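PDB 3T8R: staphylococcus aureus CymR from Staphylococcus aureus, which probably acts as a dimeric, thiol-based oxidation-sensing transcriptional regulator of the Rrf2 family, tuning stress resistance and the oxidative response. Local coordinates for residues Y12-M17 with D81-L86; E76-D81 with V117-T122. One frame throughout, in Å; residues are numbered along the deposited sequence.

Interaction 1 of 2, residues Y12-M17 with D81-L86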
ATOM      1  N   TYR A  12      -1.693   0.111 -15.631  1.00 21.19           N
ATOM      2  CA  TYR A  12      -2.076   0.084 -17.045  1.00 20.08           C
ATOM      3  C   TYR A  12      -1.798  -1.273 -17.674  1.00 21.38           C
ATOM      4  O   TYR A  12      -2.550  -1.717 -18.519  1.00 20.09           O
ATOM      5  CB  TYR A  12      -1.426   1.219 -17.830  1.00 21.53           C
ATOM      6  CG  TYR A  12      -2.073   2.556 -17.532  1.00 25.30           C
ATOM      7  CD1 TYR A  12      -3.375   2.813 -17.938  1.00 27.98           C
ATOM      8  CD2 TYR A  12      -1.398   3.540 -16.834  1.00 27.57           C
ATOM      9  CE1 TYR A  12      -3.991   4.030 -17.663  1.00 33.46           C
ATOM     10  CE2 TYR A  12      -2.002   4.766 -16.554  1.00 26.69           C
ATOM     11  CZ  TYR A  12      -3.300   4.999 -16.976  1.00 31.28           C
ATOM     12  OH  TYR A  12      -3.915   6.208 -16.714  1.00 31.92           O
ATOM     13  N   GLY A  13      -0.739  -1.941 -17.231  1.00 21.33           N
ATOM     14  CA  GLY A  13      -0.472  -3.290 -17.701  1.00 21.10           C
ATOM     15  C   GLY A  13      -1.600  -4.245 -17.359  1.00 22.06           C
ATOM     16  O   GLY A  13      -2.002  -5.076 -18.180  1.00 20.21           O
ATOM     17  N   LEU A  14      -2.111  -4.119 -16.131  1.00 19.11           N
ATOM     18  CA  LEU A  14      -3.212  -4.931 -15.659  1.00 20.35           C
ATOM     19  C   LEU A  14      -4.449  -4.669 -16.501  1.00 21.72           C
ATOM     20  O   LEU A  14      -5.137  -5.606 -16.902  1.00 19.37           O
ATOM     21  CB  LEU A  14      -3.511  -4.623 -14.194  1.00 22.36           C
ATOM     22  CG  LEU A  14      -3.586  -5.772 -13.190  1.00 31.40           C
ATOM     23  CD1 LEU A  14      -4.404  -5.333 -11.978  1.00 21.88           C
ATOM     24  CD2 LEU A  14      -4.127  -7.071 -13.795  1.00 24.62           C
ATOM     25  N   THR A  15      -4.721  -3.395 -16.771  1.00 21.62           N
ATOM     26  CA  THR A  15      -5.841  -3.031 -17.642  1.00 21.12           C
ATOM     27  C   THR A  15      -5.733  -3.645 -19.037  1.00 23.24           C
ATOM     28  O   THR A  15      -6.715  -4.158 -19.568  1.00 25.67           O
ATOM     29  CB  THR A  15      -6.024  -1.494 -17.741  1.00 23.76           C
ATOM     30  OG1 THR A  15      -6.242  -0.954 -16.429  1.00 26.04           O
ATOM     31  CG2 THR A  15      -7.239  -1.173 -18.614  1.00 24.00           C
ATOM     32  N   LEU A  16      -4.544  -3.589 -19.628  1.00 20.88           N
ATOM     33  CA  LEU A  16      -4.263  -4.234 -20.910  1.00 23.10           C
ATOM     34  C   LEU A  16      -4.640  -5.721 -20.843  1.00 21.28           C
ATOM     35  O   LEU A  16      -5.362  -6.248 -21.695  1.00 21.21           O
ATOM     36  CB  LEU A  16      -2.766  -4.068 -21.245  1.00 22.81           C
ATOM     37  CG  LEU A  16      -2.180  -4.343 -22.633  1.00 37.77           C
ATOM     38  CD1 LEU A  16      -0.826  -5.040 -22.515  1.00 29.62           C
ATOM     39  CD2 LEU A  16      -3.106  -5.130 -23.529  1.00 31.73           C
ATOM     40  N   MET A  17      -4.165  -6.388 -19.803  1.00 19.29           N
ATOM     41  CA  MET A  17      -4.356  -7.824 -19.673  1.00 18.38           C
ATOM     42  C   MET A  17      -5.826  -8.209 -19.468  1.00 18.67           C
ATOM     43  O   MET A  17      -6.283  -9.226 -19.980  1.00 22.13           O
ATOM     44  CB  MET A  17      -3.461  -8.371 -18.562  1.00 19.83           C
ATOM     45  CG  MET A  17      -1.979  -8.222 -18.870  1.00 18.12           C
ATOM     46  SD  MET A  17      -1.482  -9.270 -20.251  1.00 20.24           S
ATOM     47  CE  MET A  17      -1.670 -10.890 -19.520  1.00 22.90           C
ATOM     48  N   ASP A  81       1.343 -11.559 -10.613  1.00 24.54           N
ATOM     49  CA  ASP A  81       2.280 -11.913 -11.677  1.00 23.71           C
ATOM     50  C   ASP A  81       2.487 -10.696 -12.578  1.00 26.44           C
ATOM     51  O   ASP A  81       3.613 -10.334 -12.927  1.00 25.55           O
ATOM     52  CB  ASP A  81       1.733 -13.085 -12.511  1.00 26.02           C
ATOM     53  CG  ASP A  81       1.704 -14.409 -11.749  1.00 31.30           C
ATOM     54  OD1 ASP A  81       2.544 -14.599 -10.839  1.00 31.96           O
ATOM     55  OD2 ASP A  81       0.842 -15.263 -12.080  1.00 30.96           O
ATOM     56  N   ILE A  82       1.382 -10.058 -12.946  1.00 21.95           N
ATOM     57  CA  ILE A  82       1.435  -8.946 -13.875  1.00 22.63           C
ATOM     58  C   ILE A  82       2.135  -7.743 -13.266  1.00 24.27           C
ATOM     59  O   ILE A  82       3.000  -7.123 -13.881  1.00 23.97           O
ATOM     60  CB  ILE A  82       0.020  -8.578 -14.360  1.00 20.20           C
ATOM     61  CG1 ILE A  82      -0.524  -9.717 -15.226  1.00 23.43           C
ATOM     62  CG2 ILE A  82       0.069  -7.289 -15.152  1.00 21.46           C
ATOM     63  CD1 ILE A  82      -2.038  -9.734 -15.425  1.00 24.62           C
ATOM     64  N   ILE A  83       1.761  -7.403 -12.043  1.00 25.05           N
ATOM     65  CA  ILE A  83       2.387  -6.277 -11.384  1.00 24.76           C
ATOM     66  C   ILE A  83       3.890  -6.500 -11.245  1.00 26.93           C
ATOM     67  O   ILE A  83       4.688  -5.610 -11.531  1.00 28.98           O
ATOM     68  CB  ILE A  83       1.783  -6.048 -10.007  1.00 28.99           C
ATOM     69  CG1 ILE A  83       0.295  -5.719 -10.136  1.00 31.08           C
ATOM     70  CG2 ILE A  83       2.517  -4.926  -9.309  1.00 31.89           C
ATOM     71  CD1 ILE A  83       0.040  -4.518 -10.971  1.00 31.66           C
ATOM     72  N   ARG A  84       4.267  -7.700 -10.821  1.00 29.22           N
ATOM     73  CA  ARG A  84       5.674  -8.038 -10.644  1.00 31.93           C
ATOM     74  C   ARG A  84       6.492  -7.815 -11.912  1.00 32.19           C
ATOM     75  O   ARG A  84       7.573  -7.237 -11.866  1.00 35.67           O
ATOM     76  CB  ARG A  84       5.825  -9.474 -10.135  1.00 34.73           C
ATOM     77  CG  ARG A  84       5.458  -9.629  -8.652  1.00 37.65           C
ATOM     78  CD  ARG A  84       5.815 -11.008  -8.090  1.00 41.99           C
ATOM     79  NE  ARG A  84       4.834 -12.041  -8.425  1.00 39.78           N
ATOM     80  CZ  ARG A  84       3.716 -12.257  -7.739  1.00 37.56           C
ATOM     81  NH1 ARG A  84       3.427 -11.507  -6.685  1.00 40.07           N
ATOM     82  NH2 ARG A  84       2.881 -13.216  -8.109  1.00 38.58           N
ATOM     83  N   LEU A  85       5.963  -8.249 -13.048  1.00 29.61           N
ATOM     84  CA  LEU A  85       6.681  -8.132 -14.308  1.00 23.70           C
ATOM     85  C   LEU A  85       6.933  -6.681 -14.694  1.00 32.96           C
ATOM     86  O   LEU A  85       7.985  -6.340 -15.232  1.00 33.60           O
ATOM     87  CB  LEU A  85       5.892  -8.814 -15.414  1.00 26.87           C
ATOM     88  CG  LEU A  85       6.031 -10.325 -15.476  1.00 32.35           C
ATOM     89  CD1 LEU A  85       4.938 -10.911 -16.350  1.00 31.64           C
ATOM     90  CD2 LEU A  85       7.416 -10.688 -16.008  1.00 34.49           C
ATOM     91  N   LEU A  86       5.964  -5.820 -14.420  1.00 27.70           N
ATOM     92  CA  LEU A  86       6.058  -4.442 -14.864  1.00 27.89           C
ATOM     93  C   LEU A  86       6.709  -3.503 -13.852  1.00 33.87           C
ATOM     94  O   LEU A  86       7.384  -2.552 -14.241  1.00 38.63           O
ATOM     95  CB  LEU A  86       4.679  -3.927 -15.261  1.00 28.71           C
ATOM     96  CG  LEU A  86       4.141  -4.673 -16.485  1.00 24.91           C
ATOM     97  CD1 LEU A  86       2.641  -4.539 -16.611  1.00 25.64           C
ATOM     98  CD2 LEU A  86       4.851  -4.198 -17.760  1.00 28.70           C
TER
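Ile82 projects from helix 79-87 onto the flank of helix 8-21, where Gly13, Leu14 and Met17 receive it; both helices fall within the Rrf2-type winged helix-turn-helix family region, and this is part of its buried helical packing. The short segments run nearer antiparallel than parallel, at 132°, with their axes 9.3 Å apart. From its CB, which points at the opposite helix, Ile82 sends out two branches. CG2, anti to the backbone N, lies against the main chain, 4.0 Å from Leu14 N and 4.1 Å from Gly13 C. CG1 takes the other direction, beside Ile82's own backbone N, and comes near Met17 CG. At the tip, CD1 touches two side chains at once, 3.7 Å from Met17 CB and 3.8 Å from Leu14 CD2. Leu14 crosses the isoleucine at about a right angle, whereas Met17 meets it more slantwise with the start of its chain, which then bends at both chi2 and chi3. A beta-branched isoleucine suits this place because one arm can lie on backbone while the other reaches the neighbouring side chains. The side chains meet through apolar atoms only, and no hydrogen bond passes between the segments. Leu14 also packs on Leu126 and on Gln103 of the second subunit, and Met17 on Leu123, so helix 123-127 borders the contact. One turn beyond Ile82, Leu86 finds a glycine opposite: Leu86 CD1 rests 3.5 Å from Gly13 CA, on bare backbone.

Interaction 2 of 2, residues E76-D81 with V117-T122; sequences EISAGD and VLDNTT
Ala79 lays its methyl group against Leu118, CB to CD2 at 3.7 Å, where the start of helix 79-87 meets the end of helix 101-119. Small residues suit this junction, since it is the backbones that join. Ala79 N donates to Thr121 O at 2.9 Å, coming almost straight on to the carbonyl. Gly80 N bonds to Leu118 O at 3.0 Å, but from well above the carbonyl plane, with a more bent N-H...O angle of 141°. The first-turn N-H groups of one helix thus meet carbonyls at and just after the C-terminal end of the other. Glycine suits position 80 because no side chain stands between the two backbones: Leu118 CB lies 3.9 Å from Gly80 CA, and Asp119 OD1 lies 3.8 Å from the same Gly80 CA. That carboxylate oxygen pairs with Arg84. Ser78 and Asp81 form a capping box. A chi1 of 75° folds Ser78 OG back over its own main chain, where it accepts from Asp81 N; in return Ser78 N donates to Asp81 OD2 at 2.9 Å, reaching it from above the carboxylate plane. A water also bonds to Ser78 OG, with a weak link to Asp119 O. Before the helix, Ser78 and Thr122 form a single beta bridge, flanked by CA-H...O contacts such as Thr122 CA to Ile77 O. Thr122 itself caps the next helix through Tyr125 N, and Thr121 OG1 bonds to Val117 O and to Arg109 of the second subunit. The junction therefore joins the beginnings of helices 79-87 and 123-127 to the end of helix 101-119, with Leu106 of the second subunit packing on Ala79 and Thr121.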
ATOM      1  N   GLU A  76      -4.505 -18.934 -15.531  1.00 24.36           N
ATOM      2  CA  GLU A  76      -3.147 -19.270 -15.108  1.00 23.50           C
ATOM      3  C   GLU A  76      -2.328 -18.053 -14.696  1.00 28.63           C
ATOM      4  O   GLU A  76      -1.163 -18.190 -14.318  1.00 27.51           O
ATOM      5  CB  GLU A  76      -2.407 -20.014 -16.234  1.00 28.50           C
ATOM      6  CG  GLU A  76      -2.941 -21.411 -16.520  1.00 29.05           C
ATOM      7  CD  GLU A  76      -2.044 -22.218 -17.454  1.00 34.75           C
ATOM      8  OE1 GLU A  76      -1.142 -21.632 -18.075  1.00 31.30           O
ATOM      9  OE2 GLU A  76      -2.245 -23.443 -17.565  1.00 41.26           O
ATOM     10  N   ILE A  77      -2.919 -16.861 -14.774  1.00 24.12           N
ATOM     11  CA  ILE A  77      -2.169 -15.632 -14.546  1.00 19.61           C
ATOM     12  C   ILE A  77      -2.782 -14.868 -13.385  1.00 23.16           C
ATOM     13  O   ILE A  77      -3.993 -14.677 -13.358  1.00 21.59           O
ATOM     14  CB  ILE A  77      -2.225 -14.687 -15.760  1.00 20.74           C
ATOM     15  CG1 ILE A  77      -1.753 -15.401 -17.030  1.00 22.52           C
ATOM     16  CG2 ILE A  77      -1.394 -13.422 -15.502  1.00 23.10           C
ATOM     17  CD1 ILE A  77      -1.876 -14.559 -18.278  1.00 22.50           C
ATOM     18  N   SER A  78      -1.952 -14.441 -12.438  1.00 21.88           N
ATOM     19  CA  SER A  78      -2.449 -13.641 -11.314  1.00 25.15           C
ATOM     20  C   SER A  78      -2.142 -12.156 -11.496  1.00 23.67           C
ATOM     21  O   SER A  78      -1.235 -11.769 -12.235  1.00 22.14           O
ATOM     22  CB  SER A  78      -1.866 -14.124  -9.979  1.00 25.55           C
ATOM     23  OG  SER A  78      -0.515 -13.714  -9.845  1.00 24.95           O
ATOM     24  N   ALA A  79      -2.927 -11.316 -10.827  1.00 22.98           N
ATOM     25  CA  ALA A  79      -2.687  -9.882 -10.870  1.00 21.81           C
ATOM     26  C   ALA A  79      -1.280  -9.611 -10.359  1.00 20.11           C
ATOM     27  O   ALA A  79      -0.568  -8.735 -10.861  1.00 21.57           O
ATOM     28  CB  ALA A  79      -3.707  -9.177 -10.035  1.00 20.47           C
ATOM     29  N   GLY A  80      -0.876 -10.391  -9.361  1.00 20.78           N
ATOM     30  CA  GLY A  80       0.446 -10.250  -8.789  1.00 26.33           C
ATOM     31  C   GLY A  80       1.533 -10.511  -9.814  1.00 24.48           C
ATOM     32  O   GLY A  80       2.520  -9.771  -9.872  1.00 27.12           O
ATOM     33  N   ASP A  81       1.343 -11.559 -10.613  1.00 24.54           N
ATOM     34  CA  ASP A  81       2.280 -11.913 -11.677  1.00 23.71           C
ATOM     35  C   ASP A  81       2.487 -10.696 -12.578  1.00 26.44           C
ATOM     36  O   ASP A  81       3.613 -10.334 -12.927  1.00 25.55           O
ATOM     37  CB  ASP A  81       1.733 -13.085 -12.511  1.00 26.02           C
ATOM     38  CG  ASP A  81       1.704 -14.409 -11.749  1.00 31.30           C
ATOM     39  OD1 ASP A  81       2.544 -14.599 -10.839  1.00 31.96           O
ATOM     40  OD2 ASP A  81       0.842 -15.263 -12.080  1.00 30.96           O
ATOM     41  N   VAL A 117      -3.605 -10.601  -1.551  1.00 24.59           N
ATOM     42  CA  VAL A 117      -4.735 -10.230  -2.394  1.00 24.37           C
ATOM     43  C   VAL A 117      -4.351 -10.357  -3.868  1.00 25.38           C
ATOM     44  O   VAL A 117      -5.081 -10.936  -4.664  1.00 25.93           O
ATOM     45  CB  VAL A 117      -5.246  -8.796  -2.086  1.00 27.21           C
ATOM     46  CG1 VAL A 117      -6.279  -8.356  -3.114  1.00 26.67           C
ATOM     47  CG2 VAL A 117      -5.845  -8.742  -0.694  1.00 26.64           C
ATOM     48  N   LEU A 118      -3.196  -9.817  -4.217  1.00 21.72           N
ATOM     49  CA  LEU A 118      -2.749  -9.796  -5.608  1.00 22.42           C
ATOM     50  C   LEU A 118      -2.457 -11.185  -6.148  1.00 26.05           C
ATOM     51  O   LEU A 118      -2.793 -11.491  -7.293  1.00 23.87           O
ATOM     52  CB  LEU A 118      -1.509  -8.916  -5.737  1.00 23.83           C
ATOM     53  CG  LEU A 118      -1.812  -7.429  -5.829  1.00 24.98           C
ATOM     54  CD1 LEU A 118      -0.525  -6.628  -5.857  1.00 28.99           C
ATOM     55  CD2 LEU A 118      -2.624  -7.174  -7.087  1.00 26.35           C
ATOM     56  N   ASP A 119      -1.834 -12.024  -5.328  1.00 26.25           N
ATOM     57  CA  ASP A 119      -1.440 -13.367  -5.776  1.00 27.80           C
ATOM     58  C   ASP A 119      -2.609 -14.318  -5.911  1.00 30.04           C
ATOM     59  O   ASP A 119      -2.560 -15.262  -6.700  1.00 31.54           O
ATOM     60  CB  ASP A 119      -0.411 -13.986  -4.832  1.00 30.50           C
ATOM     61  CG  ASP A 119       0.945 -13.365  -4.971  1.00 34.50           C
ATOM     62  OD1 ASP A 119       1.124 -12.550  -5.894  1.00 33.51           O
ATOM     63  OD2 ASP A 119       1.837 -13.697  -4.162  1.00 39.10           O
ATOM     64  N   ASN A 120      -3.659 -14.085  -5.139  1.00 27.61           N
ATOM     65  CA  ASN A 120      -4.807 -14.974  -5.152  1.00 29.38           C
ATOM     66  C   ASN A 120      -5.944 -14.429  -6.001  1.00 27.76           C
ATOM     67  O   ASN A 120      -7.085 -14.896  -5.914  1.00 30.66           O
ATOM     68  CB  ASN A 120      -5.273 -15.261  -3.726  1.00 34.72           C
ATOM     69  CG  ASN A 120      -4.197 -15.939  -2.889  1.00 37.28           C
ATOM     70  OD1 ASN A 120      -3.858 -15.471  -1.800  1.00 44.30           O
ATOM     71  ND2 ASN A 120      -3.659 -17.042  -3.391  1.00 39.30           N
ATOM     72  N   THR A 121      -5.628 -13.435  -6.825  1.00 24.99           N
ATOM     73  CA  THR A 121      -6.595 -12.893  -7.770  1.00 24.85           C
ATOM     74  C   THR A 121      -6.140 -13.262  -9.176  1.00 22.12           C
ATOM     75  O   THR A 121      -5.099 -12.788  -9.626  1.00 24.93           O
ATOM     76  CB  THR A 121      -6.704 -11.365  -7.662  1.00 24.62           C
ATOM     77  OG1 THR A 121      -7.177 -11.013  -6.355  1.00 28.92           O
ATOM     78  CG2 THR A 121      -7.677 -10.817  -8.702  1.00 25.80           C
ATOM     79  N   THR A 122      -6.883 -14.122  -9.869  1.00 26.78           N
ATOM     80  CA  THR A 122      -6.487 -14.455 -11.237  1.00 22.49           C
ATOM     81  C   THR A 122      -7.023 -13.437 -12.230  1.00 22.69           C
ATOM     82  O   THR A 122      -7.977 -12.712 -11.960  1.00 23.10           O
ATOM     83  CB  THR A 122      -6.936 -15.875 -11.688  1.00 24.00           C
ATOM     84  OG1 THR A 122      -8.358 -15.910 -11.857  1.00 27.24           O
ATOM     85  CG2 THR A 122      -6.498 -16.939 -10.685  1.00 26.94           C
TER
HETATM   86  O   HOH W   1       0.451 -15.426  -8.170  1.00 34.43           O

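From the N terminus, helix 8-21 comes first; the chain then passes through helices 31-37 and 42-54 and the antiparallel strands before helix 79-87 returns to it, closing the long loop of interaction 1. Interaction 2 closes a shorter one, through helix 101-119, whose end returns to the start of helix 79-87. The two loops cross: 76-81 falls within the span from 12-17 to 81-86, whereas 117-122 lies beyond it; Asp81 belongs to both. Their centres lie about 10 Å apart. The salt bridge between Arg84 NH1 and Asp119 OD1 joins them, and Ile77 packs on Ile82 and Met17. Helix 79-87 thus links the N-terminal helix with helix 101-119, and both contacts touch the second subunit.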